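Local coordinates for hypothetical protein PH0435 (Pyrococcus horikoshii, PDB 2YV4) that is of unknown function but, as the C-terminal domain of a Sua5-type protein, probably assists threonylcarbamoyl-AMP synthesis for tRNA modification, at residues Lys25-Lys28 against Lys33-Val36; Ala44-Phe49 against Ala71-Val76; Glu55-Asn60 against Arg84-Ala89; Gly35-Glu40 against Arg66-Ala71. All coordinates share one frame; numbering follows the deposited sequence.

Contact 1: Lys25-Lys28 against Lys33-Val36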
loop_
_atom_site.group_PDB
_atom_site.type_symbol
_atom_site.label_atom_id
_atom_site.label_comp_id
_atom_site.label_asym_id
_atom_site.label_seq_id
_atom_site.Cartn_x
_atom_site.Cartn_y
_atom_site.Cartn_z
ATOM N N LYS A 25 11.202 -1.120 6.329
ATOM C CA LYS A 25 12.323 -1.488 7.183
ATOM C C LYS A 25 11.869 -1.560 8.635
ATOM O O LYS A 25 12.196 -2.507 9.346
ATOM C CB LYS A 25 13.459 -0.471 7.047
ATOM C CG LYS A 25 14.190 -0.537 5.727
ATOM C CD LYS A 25 15.151 0.629 5.592
ATOM C CE LYS A 25 15.829 0.641 4.235
ATOM N NZ LYS A 25 16.691 1.843 4.083
ATOM N N GLU A 26 11.109 -0.558 9.069
ATOM C CA GLU A 26 10.613 -0.523 10.438
ATOM C C GLU A 26 9.755 -1.739 10.760
ATOM O O GLU A 26 9.942 -2.386 11.790
ATOM C CB GLU A 26 9.802 0.751 10.674
ATOM C CG GLU A 26 10.644 1.988 10.954
ATOM C CD GLU A 26 9.829 3.271 10.893
ATOM O OE1 GLU A 26 8.617 3.220 11.197
ATOM O OE2 GLU A 26 10.398 4.330 10.548
ATOM N N LEU A 27 8.814 -2.050 9.877
ATOM C CA LEU A 27 7.942 -3.192 10.095
ATOM C C LEU A 27 8.741 -4.498 10.112
ATOM O O LEU A 27 8.512 -5.358 10.962
ATOM C CB LEU A 27 6.855 -3.225 9.016
ATOM C CG LEU A 27 5.928 -2.002 9.072
ATOM C CD1 LEU A 27 4.943 -2.016 7.914
ATOM C CD2 LEU A 27 5.188 -1.995 10.407
ATOM N N LYS A 28 9.683 -4.640 9.184
ATOM C CA LYS A 28 10.496 -5.852 9.130
ATOM C C LYS A 28 11.277 -6.040 10.426
ATOM O O LYS A 28 11.281 -7.124 11.005
ATOM C CB LYS A 28 11.479 -5.805 7.960
ATOM C CG LYS A 28 10.899 -6.184 6.608
ATOM C CD LYS A 28 12.014 -6.256 5.584
ATOM C CE LYS A 28 11.530 -6.688 4.216
ATOM N NZ LYS A 28 12.663 -6.706 3.242
ATOM N N LYS A 33 5.475 -9.338 8.629
ATOM C CA LYS A 33 5.650 -9.666 7.221
ATOM C C LYS A 33 4.890 -8.519 6.557
ATOM O O LYS A 33 3.710 -8.308 6.839
ATOM C CB LYS A 33 5.004 -11.014 6.891
ATOM C CG LYS A 33 5.240 -11.481 5.464
ATOM C CD LYS A 33 4.637 -12.859 5.221
ATOM C CE LYS A 33 4.912 -13.332 3.798
ATOM N NZ LYS A 33 4.447 -14.730 3.568
ATOM N N VAL A 34 5.568 -7.770 5.696
ATOM C CA VAL A 34 4.955 -6.611 5.059
ATOM C C VAL A 34 4.799 -6.681 3.543
ATOM O O VAL A 34 5.682 -7.148 2.819
ATOM C CB VAL A 34 5.742 -5.329 5.439
ATOM C CG1 VAL A 34 7.198 -5.512 5.119
ATOM C CG2 VAL A 34 5.184 -4.119 4.704
ATOM N N GLY A 35 3.654 -6.201 3.075
ATOM C CA GLY A 35 3.374 -6.195 1.653
ATOM C C GLY A 35 3.111 -4.780 1.183
ATOM O O GLY A 35 2.613 -3.941 1.933
ATOM N N VAL A 36 3.475 -4.500 -0.058
ATOM C CA VAL A 36 3.250 -3.186 -0.616
ATOM C C VAL A 36 2.409 -3.298 -1.873
ATOM O O VAL A 36 2.660 -4.147 -2.731
ATOM C CB VAL A 36 4.576 -2.487 -0.986
ATOM C CG1 VAL A 36 4.299 -1.298 -1.925
ATOM C CG2 VAL A 36 5.284 -2.013 0.278
#

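Contact 2: Ala44-Phe49 against Ala71-Val76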
loop_
_atom_site.group_PDB
_atom_site.type_symbol
_atom_site.label_atom_id
_atom_site.label_comp_id
_atom_site.label_asym_id
_atom_site.label_seq_id
_atom_site.Cartn_x
_atom_site.Cartn_y
_atom_site.Cartn_z
ATOM N N ALA A 44 9.660 -4.819 0.147
ATOM C CA ALA A 44 8.746 -5.424 1.103
ATOM C C ALA A 44 8.857 -6.936 0.901
ATOM O O ALA A 44 9.574 -7.390 0.010
ATOM C CB ALA A 44 7.326 -4.963 0.837
ATOM N N ASP A 45 8.160 -7.711 1.728
ATOM C CA ASP A 45 8.186 -9.170 1.603
ATOM C C ASP A 45 7.283 -9.616 0.455
ATOM O O ASP A 45 7.467 -10.694 -0.109
ATOM C CB ASP A 45 7.689 -9.836 2.888
ATOM C CG ASP A 45 8.576 -9.551 4.072
ATOM O OD1 ASP A 45 9.787 -9.854 3.995
ATOM O OD2 ASP A 45 8.064 -9.025 5.076
ATOM N N GLU A 46 6.303 -8.782 0.124
ATOM C CA GLU A 46 5.352 -9.097 -0.939
ATOM C C GLU A 46 5.020 -7.840 -1.724
ATOM O O GLU A 46 4.976 -6.743 -1.167
ATOM C CB GLU A 46 4.061 -9.657 -0.339
ATOM C CG GLU A 46 4.230 -10.921 0.506
ATOM C CD GLU A 46 4.398 -12.167 -0.338
ATOM O OE1 GLU A 46 4.123 -12.106 -1.556
ATOM O OE2 GLU A 46 4.792 -13.211 0.218
ATOM N N PHE A 47 4.769 -7.994 -3.019
ATOM C CA PHE A 47 4.435 -6.842 -3.841
ATOM C C PHE A 47 3.342 -7.148 -4.858
ATOM O O PHE A 47 3.271 -8.251 -5.399
ATOM C CB PHE A 47 5.682 -6.320 -4.567
ATOM C CG PHE A 47 5.384 -5.245 -5.583
ATOM C CD1 PHE A 47 5.387 -5.533 -6.942
ATOM C CD2 PHE A 47 5.035 -3.960 -5.174
ATOM C CE1 PHE A 47 5.043 -4.559 -7.882
ATOM C CE2 PHE A 47 4.690 -2.982 -6.104
ATOM C CZ PHE A 47 4.693 -3.280 -7.457
ATOM N N PHE A 48 2.482 -6.166 -5.094
ATOM C CA PHE A 48 1.408 -6.298 -6.074
ATOM C C PHE A 48 1.240 -4.899 -6.655
ATOM O O PHE A 48 1.131 -3.923 -5.910
ATOM C CB PHE A 48 0.107 -6.751 -5.409
ATOM C CG PHE A 48 -0.920 -7.298 -6.379
ATOM C CD1 PHE A 48 -1.153 -8.669 -6.465
ATOM C CD2 PHE A 48 -1.659 -6.442 -7.190
ATOM C CE1 PHE A 48 -2.113 -9.182 -7.343
ATOM C CE2 PHE A 48 -2.621 -6.942 -8.073
ATOM C CZ PHE A 48 -2.850 -8.315 -8.148
ATOM N N PHE A 49 1.241 -4.803 -7.978
ATOM C CA PHE A 49 1.106 -3.520 -8.654
ATOM C C PHE A 49 -0.248 -2.846 -8.424
ATOM O O PHE A 49 -1.304 -3.447 -8.633
ATOM C CB PHE A 49 1.353 -3.705 -10.157
ATOM C CG PHE A 49 1.282 -2.430 -10.941
ATOM C CD1 PHE A 49 2.017 -1.318 -10.547
ATOM C CD2 PHE A 49 0.495 -2.343 -12.086
ATOM C CE1 PHE A 49 1.970 -0.135 -11.284
ATOM C CE2 PHE A 49 0.441 -1.166 -12.828
ATOM C CZ PHE A 49 1.179 -0.062 -12.426
ATOM N N ALA A 71 -1.202 -14.512 1.117
ATOM C CA ALA A 71 0.221 -14.598 1.431
ATOM C C ALA A 71 0.502 -14.492 2.930
ATOM O O ALA A 71 1.645 -14.622 3.363
ATOM C CB ALA A 71 0.987 -13.509 0.683
ATOM N N GLY A 72 -0.538 -14.248 3.720
ATOM C CA GLY A 72 -0.365 -14.150 5.162
ATOM C C GLY A 72 0.365 -12.919 5.679
ATOM O O GLY A 72 0.923 -12.935 6.781
ATOM N N VAL A 73 0.373 -11.847 4.896
ATOM C CA VAL A 73 1.041 -10.621 5.322
ATOM C C VAL A 73 0.359 -10.006 6.551
ATOM O O VAL A 73 -0.867 -10.008 6.653
ATOM C CB VAL A 73 1.059 -9.580 4.176
ATOM C CG1 VAL A 73 1.475 -8.232 4.707
ATOM C CG2 VAL A 73 2.027 -10.028 3.090
ATOM N N ASP A 74 1.164 -9.482 7.474
ATOM C CA ASP A 74 0.665 -8.855 8.699
ATOM C C ASP A 74 0.186 -7.425 8.456
ATOM O O ASP A 74 -0.835 -6.996 9.002
ATOM C CB ASP A 74 1.763 -8.835 9.766
ATOM C CG ASP A 74 2.231 -10.224 10.144
ATOM O OD1 ASP A 74 1.376 -11.049 10.532
ATOM O OD2 ASP A 74 3.448 -10.489 10.052
ATOM N N VAL A 75 0.936 -6.687 7.640
ATOM C CA VAL A 75 0.593 -5.305 7.326
ATOM C C VAL A 75 0.748 -5.029 5.833
ATOM O O VAL A 75 1.722 -5.453 5.210
ATOM C CB VAL A 75 1.490 -4.320 8.109
ATOM C CG1 VAL A 75 1.126 -2.879 7.766
ATOM C CG2 VAL A 75 1.341 -4.566 9.601
ATOM N N VAL A 76 -0.227 -4.325 5.268
ATOM C CA VAL A 76 -0.215 -3.973 3.856
ATOM C C VAL A 76 -0.114 -2.462 3.735
ATOM O O VAL A 76 -0.917 -1.735 4.312
ATOM C CB VAL A 76 -1.516 -4.432 3.139
ATOM C CG1 VAL A 76 -1.548 -3.899 1.705
ATOM C CG2 VAL A 76 -1.597 -5.949 3.123
#

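Contact 3: Glu55-Asn60 against Arg84-Ala89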
loop_
_atom_site.group_PDB
_atom_site.type_symbol
_atom_site.label_atom_id
_atom_site.label_comp_id
_atom_site.label_asym_id
_atom_site.label_seq_id
_atom_site.Cartn_x
_atom_site.Cartn_y
_atom_site.Cartn_z
ATOM N N GLU A 55 -8.711 4.429 -12.694
ATOM C CA GLU A 55 -9.487 3.270 -13.126
ATOM C C GLU A 55 -8.806 1.958 -12.739
ATOM O O GLU A 55 -9.465 1.014 -12.308
ATOM C CB GLU A 55 -9.708 3.298 -14.643
ATOM C CG GLU A 55 -10.255 1.986 -15.196
ATOM C CD GLU A 55 -10.714 2.087 -16.640
ATOM O OE1 GLU A 55 -9.902 2.481 -17.506
ATOM O OE2 GLU A 55 -11.893 1.766 -16.909
ATOM N N GLU A 56 -7.489 1.902 -12.903
ATOM C CA GLU A 56 -6.745 0.699 -12.558
ATOM C C GLU A 56 -6.786 0.442 -11.059
ATOM O O GLU A 56 -6.899 -0.702 -10.628
ATOM C CB GLU A 56 -5.295 0.811 -13.032
ATOM C CG GLU A 56 -5.139 0.637 -14.535
ATOM C CD GLU A 56 -3.698 0.753 -14.986
ATOM O OE1 GLU A 56 -2.848 -0.013 -14.482
ATOM O OE2 GLU A 56 -3.415 1.612 -15.847
ATOM N N VAL A 57 -6.699 1.505 -10.266
ATOM C CA VAL A 57 -6.742 1.360 -8.818
ATOM C C VAL A 57 -8.045 0.689 -8.403
ATOM O O VAL A 57 -8.046 -0.306 -7.675
ATOM C CB VAL A 57 -6.636 2.729 -8.112
ATOM C CG1 VAL A 57 -7.035 2.594 -6.640
ATOM C CG2 VAL A 57 -5.208 3.264 -8.226
ATOM N N ALA A 58 -9.156 1.245 -8.871
ATOM C CA ALA A 58 -10.473 0.714 -8.548
ATOM C C ALA A 58 -10.578 -0.752 -8.944
ATOM O O ALA A 58 -11.250 -1.544 -8.278
ATOM C CB ALA A 58 -11.549 1.530 -9.264
ATOM N N LYS A 59 -9.897 -1.111 -10.024
ATOM C CA LYS A 59 -9.924 -2.471 -10.536
ATOM C C LYS A 59 -8.977 -3.461 -9.858
ATOM O O LYS A 59 -9.343 -4.617 -9.648
ATOM C CB LYS A 59 -9.629 -2.458 -12.041
ATOM C CG LYS A 59 -9.724 -3.822 -12.702
ATOM C CD LYS A 59 -9.289 -3.785 -14.161
ATOM C CE LYS A 59 -9.403 -5.172 -14.792
ATOM N NZ LYS A 59 -8.956 -5.198 -16.214
ATOM N N ASN A 60 -7.773 -3.020 -9.507
ATOM C CA ASN A 60 -6.784 -3.918 -8.903
ATOM C C ASN A 60 -6.699 -3.994 -7.377
ATOM O O ASN A 60 -6.270 -5.010 -6.833
ATOM C CB ASN A 60 -5.373 -3.576 -9.408
ATOM C CG ASN A 60 -5.292 -3.462 -10.916
ATOM O OD1 ASN A 60 -5.838 -4.290 -11.646
ATOM N ND2 ASN A 60 -4.585 -2.438 -11.392
ATOM N N ARG A 84 -1.867 12.412 -10.231
ATOM C CA ARG A 84 -2.894 11.667 -10.951
ATOM C C ARG A 84 -4.023 11.118 -10.084
ATOM O O ARG A 84 -4.736 10.207 -10.496
ATOM C CB ARG A 84 -2.256 10.531 -11.749
ATOM C CG ARG A 84 -1.390 11.019 -12.897
ATOM C CD ARG A 84 -0.848 9.864 -13.711
ATOM N NE ARG A 84 0.047 10.323 -14.766
ATOM C CZ ARG A 84 0.739 9.515 -15.561
ATOM N NH1 ARG A 84 0.636 8.200 -15.421
ATOM N NH2 ARG A 84 1.537 10.023 -16.493
ATOM N N GLY A 85 -4.180 11.677 -8.888
ATOM C CA GLY A 85 -5.244 11.252 -7.993
ATOM C C GLY A 85 -5.258 9.808 -7.519
ATOM O O GLY A 85 -6.301 9.318 -7.084
ATOM N N LEU A 86 -4.120 9.123 -7.572
ATOM C CA LEU A 86 -4.082 7.726 -7.138
ATOM C C LEU A 86 -4.426 7.552 -5.658
ATOM O O LEU A 86 -5.206 6.669 -5.300
ATOM C CB LEU A 86 -2.711 7.110 -7.440
ATOM C CG LEU A 86 -2.262 7.189 -8.906
ATOM C CD1 LEU A 86 -1.052 6.288 -9.113
ATOM C CD2 LEU A 86 -3.400 6.759 -9.829
ATOM N N GLY A 87 -3.850 8.398 -4.805
ATOM C CA GLY A 87 -4.122 8.314 -3.378
ATOM C C GLY A 87 -5.596 8.470 -3.047
ATOM O O GLY A 87 -6.145 7.717 -2.240
ATOM N N LEU A 88 -6.245 9.457 -3.656
ATOM C CA LEU A 88 -7.669 9.665 -3.416
ATOM C C LEU A 88 -8.462 8.436 -3.858
ATOM O O LEU A 88 -9.378 7.993 -3.158
ATOM C CB LEU A 88 -8.169 10.901 -4.168
ATOM C CG LEU A 88 -9.688 11.095 -4.194
ATOM C CD1 LEU A 88 -10.240 11.082 -2.769
ATOM C CD2 LEU A 88 -10.029 12.402 -4.894
ATOM N N ALA A 89 -8.106 7.884 -5.016
ATOM C CA ALA A 89 -8.790 6.705 -5.532
ATOM C C ALA A 89 -8.617 5.537 -4.573
ATOM O O ALA A 89 -9.555 4.773 -4.346
ATOM C CB ALA A 89 -8.246 6.333 -6.915
#

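Contact 4: Gly35-Glu40 against Arg66-Ala71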
loop_
_atom_site.group_PDB
_atom_site.type_symbol
_atom_site.label_atom_id
_atom_site.label_comp_id
_atom_site.label_asym_id
_atom_site.label_seq_id
_atom_site.Cartn_x
_atom_site.Cartn_y
_atom_site.Cartn_z
ATOM N N GLY A 35 3.654 -6.201 3.075
ATOM C CA GLY A 35 3.374 -6.195 1.653
ATOM C C GLY A 35 3.111 -4.780 1.183
ATOM O O GLY A 35 2.613 -3.941 1.933
ATOM N N VAL A 36 3.475 -4.500 -0.058
ATOM C CA VAL A 36 3.250 -3.186 -0.616
ATOM C C VAL A 36 2.409 -3.298 -1.873
ATOM O O VAL A 36 2.660 -4.147 -2.731
ATOM C CB VAL A 36 4.576 -2.487 -0.986
ATOM C CG1 VAL A 36 4.299 -1.298 -1.925
ATOM C CG2 VAL A 36 5.284 -2.013 0.278
ATOM N N ILE A 37 1.388 -2.461 -1.955
ATOM C CA ILE A 37 0.554 -2.398 -3.142
ATOM C C ILE A 37 0.896 -0.997 -3.638
ATOM O O ILE A 37 0.453 -0.003 -3.062
ATOM C CB ILE A 37 -0.951 -2.472 -2.817
ATOM C CG1 ILE A 37 -1.272 -3.783 -2.097
ATOM C CG2 ILE A 37 -1.759 -2.388 -4.107
ATOM C CD1 ILE A 37 -2.744 -3.922 -1.722
ATOM N N GLY A 38 1.720 -0.920 -4.681
ATOM C CA GLY A 38 2.118 0.377 -5.195
ATOM C C GLY A 38 2.793 0.310 -6.550
ATOM O O GLY A 38 2.490 -0.572 -7.354
ATOM N N SER A 39 3.712 1.239 -6.800
ATOM C CA SER A 39 4.426 1.303 -8.073
ATOM C C SER A 39 5.704 0.458 -8.062
ATOM O O SER A 39 6.259 0.148 -9.120
ATOM C CB SER A 39 4.761 2.758 -8.411
ATOM O OG SER A 39 5.541 3.351 -7.386
ATOM N N GLU A 40 6.169 0.106 -6.865
ATOM C CA GLU A 40 7.357 -0.730 -6.686
ATOM C C GLU A 40 7.338 -1.361 -5.291
ATOM O O GLU A 40 6.565 -0.948 -4.433
ATOM C CB GLU A 40 8.644 0.074 -6.900
ATOM C CG GLU A 40 8.802 1.284 -6.007
ATOM C CD GLU A 40 10.090 2.029 -6.291
ATOM O OE1 GLU A 40 11.170 1.431 -6.109
ATOM O OE2 GLU A 40 10.025 3.207 -6.703
ATOM N N ARG A 66 -6.505 -9.344 -1.682
ATOM C CA ARG A 66 -6.765 -10.774 -1.533
ATOM C C ARG A 66 -5.440 -11.517 -1.658
ATOM O O ARG A 66 -5.199 -12.503 -0.961
ATOM C CB ARG A 66 -7.757 -11.268 -2.592
ATOM C CG ARG A 66 -9.138 -10.653 -2.459
ATOM C CD ARG A 66 -10.155 -11.343 -3.350
ATOM N NE ARG A 66 -11.361 -10.533 -3.508
ATOM C CZ ARG A 66 -11.503 -9.580 -4.426
ATOM N NH1 ARG A 66 -10.517 -9.324 -5.274
ATOM N NH2 ARG A 66 -12.627 -8.874 -4.491
ATOM N N TYR A 67 -4.585 -11.031 -2.551
ATOM C CA TYR A 67 -3.270 -11.632 -2.752
ATOM C C TYR A 67 -2.484 -11.544 -1.447
ATOM O O TYR A 67 -1.857 -12.515 -1.016
ATOM C CB TYR A 67 -2.502 -10.888 -3.848
ATOM C CG TYR A 67 -1.096 -11.396 -4.042
ATOM C CD1 TYR A 67 -0.845 -12.530 -4.815
ATOM C CD2 TYR A 67 -0.020 -10.785 -3.393
ATOM C CE1 TYR A 67 0.435 -13.051 -4.930
ATOM C CE2 TYR A 67 1.263 -11.297 -3.499
ATOM C CZ TYR A 67 1.487 -12.433 -4.265
ATOM O OH TYR A 67 2.753 -12.972 -4.337
HETATM N N MSE A 68 -2.529 -10.373 -0.820
HETATM C CA MSE A 68 -1.817 -10.148 0.432
HETATM C C MSE A 68 -2.284 -11.072 1.550
HETATM O O MSE A 68 -1.467 -11.625 2.289
HETATM C CB MSE A 68 -1.967 -8.692 0.867
HETATM C CG MSE A 68 -1.253 -7.705 -0.041
HETATM SE SE MSE A 68 0.646 -8.081 -0.186
HETATM C CE MSE A 68 1.011 -7.165 -1.864
ATOM N N ASP A 69 -3.592 -11.240 1.690
ATOM C CA ASP A 69 -4.093 -12.119 2.738
ATOM C C ASP A 69 -3.736 -13.574 2.454
ATOM O O ASP A 69 -3.387 -14.320 3.369
ATOM C CB ASP A 69 -5.604 -11.960 2.909
ATOM C CG ASP A 69 -5.967 -10.698 3.680
ATOM O OD1 ASP A 69 -5.159 -10.266 4.534
ATOM O OD2 ASP A 69 -7.058 -10.148 3.446
ATOM N N LYS A 70 -3.812 -13.975 1.189
ATOM C CA LYS A 70 -3.466 -15.342 0.816
ATOM C C LYS A 70 -1.996 -15.579 1.167
ATOM O O LYS A 70 -1.591 -16.700 1.485
ATOM C CB LYS A 70 -3.691 -15.552 -0.685
ATOM C CG LYS A 70 -3.358 -16.950 -1.180
ATOM C CD LYS A 70 -3.591 -17.065 -2.679
ATOM C CE LYS A 70 -3.418 -18.493 -3.171
ATOM N NZ LYS A 70 -2.045 -19.003 -2.912
ATOM N N ALA A 71 -1.202 -14.512 1.117
ATOM C CA ALA A 71 0.221 -14.598 1.431
ATOM C C ALA A 71 0.502 -14.492 2.930
ATOM O O ALA A 71 1.645 -14.622 3.363
ATOM C CB ALA A 71 0.987 -13.509 0.683
#

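Contact 1: Lys25-Lys28 against Lys33-Val36
With CG beside the backbone N (chi1 -63°) and chi2 near 175°, Leu27 sends CD1 out of the helix onto CG2 of Val34. Val34 answers with a different setting: its chi1 of 54° places CG1 in the crowded position between N and the carbonyl carbon and leaves CG2 anti to the N, and this fork lets one valine meet two helix residues. Leu27 CD1 rests 3.8 Å from Val34 CG2, while Lys28 CG comes to 4.0 Å from Val34 CG1. Both helix side chains run roughly perpendicular to the valine, so each touch is made by a single pair of carbons rather than by chains running alongside. Lys28 gives only its aliphatic start; beyond CG it is extended, and its NZ ends in a hydrogen bond to the carbonyl oxygen of Asn43. CA of Leu27 is 6.8 Å from CA of Val34, and only four residues separate the segments. This is the end of helix 13-29 turning back onto the start of strand 34-38. Leu27 reaches further, to Val75 and Ile77 of strand 75-81, and Val34 also touches Val24 and Ile77, so the pair belongs to the apolar layer where helix 13-29 covers one face of the parallel sheet.

Contact 2: Ala44-Phe49 against Ala71-Val76
Glu46 lies across Val73 and Ala71, and the close packing is made by its aliphatic part. CG of Glu46 is 3.5 Å from Val73 CG2, with CB of Glu46 a little farther at 4.0 Å from the same methyl; the two side chains point opposite ways as they pass. A bend at chi2 (-78°) then folds the carboxylate back over Ala71. The methyl of Ala71 sits squarely over one face of that flat group, CB lying 3.8 Å from Glu46 CD, so the approach is a van der Waals contact through the face and leaves the rim to polar partners. This outer half is looser and only partly buried: OE1 is hydrogen-bonded to the hydroxyl of Tyr67, while OE2 has a long, weak ion pair with Lys33 NZ. Shortening Glu46 to an alanine would remove the chain beyond CB and is likely to open a gap over the Ala71 methyl and beside Val73 CG2, leaving the Tyr67 hydroxyl without this partner. Between the two touching residues, Gly72 takes a positive phi of 71° in a Schellman motif that ends helix 54-70 and swings the chain toward strand 75-81. The arrangement is that of a beta-alpha-beta crossover: parallel strands 46-49 and 75-81 are joined through helix 54-70, with strand 34-38 lying between them in the sheet.

Contact 3: Glu55-Asn60 against Arg84-Ala89
Helices 54-70 and 86-93 come close enough here to bring CA of Val57 within 6.6 Å of CA of Ala89, a spacing that the small alanine allows. Val57 carries the contact, touching with both of its methyls. At chi1 166° CG1 stands anti to the backbone N and comes down on Ala89, 3.9 Å from its CB and equally near its carbonyl carbon C; this branch therefore packs on main chain as well as on the methyl. CG2, turned to the N side, meets Leu86 more loosely, at 4.2 Å from Leu86 CD2. Leu86 and Ala89 are three residues apart, hence on the same side of their helix, and Val57 bears on both. In the alpha/beta fold of this domain the two helices flank strand 75-81 in the chain, one leading into it and the other following it, and their contact is plain apolar packing. Gly85 occupies the N-cap position of the second helix with a positive phi of 61°, and its carbonyl oxygen accepts Ala89 N at 3.1 Å, which fixes Ala89 in the first turn. On the other helix the early turn is tied by Ser53, whose OG accepts the backbone N of Glu56.

Contact 4: Gly35-Glu40 against Arg66-Ala71
Met68, modelled as selenomethionine, is the one residue of 66-71 that touches 35-40, meeting Gly35, Val36 and Ile37. Just before it, the carbonyl oxygens of Arg66 and Tyr67 accept Lys70 N and Ala71 N. At Met68 CG stands beside the backbone N (chi1 -68°), and a bend at chi2 (-58°) lays SE and CE along the strand backbone. Its SE rests 3.8 Å from Gly35 CA; the glycine leaves room for it, since a CB modelled on Gly35 would lie 2.4 Å from Met68 SE. The methyl goes on along the strand, CE standing 3.5 Å from Val36 O and 4.1 Å from Ile37 CG1, with Ile37 and Met68 passing one another from opposing backbones. Next, Asp69 turns to the N-terminal segment, where its two carboxylate oxygens accept the backbone N of Asn3 and of Ala4. Ala71 offers its carbonyl oxygen to Lys33 NZ. The axes of strand 35-38 and helix 66-70 run nearly antiparallel, at 169° and 9.6 Å, Met68 reaching from helix to strand. Glu46 and Phe48 of strand 46-49 and Val76 of strand 75-81 also touch Met68, placing it over strand 34-38, between those neighbours, where helix 54-70 covers the sheet.

How the contacts relate
From the N terminus, contact 1 closes the shortest loop, turning helix 13-29 straight into strand 34-38. Contact 4 opens on that same strand, sharing Gly35 and Val36, and closes at the end of helix 54-70. Contact 2 begins within this loop and ends beyond it, at the start of strand 75-81, so the two cross; they share Ala71, and their centres are only 4 Å apart. Contact 3 crosses both, joining the early part of helix 54-70 to helix 86-93 on the opposite side of the chain's centre from contacts 1 and 2. Helix 54-70 thus meets strand 34-38 near one end and helix 86-93 near the other, while helix 13-29 is tied to the sheet by contact 1.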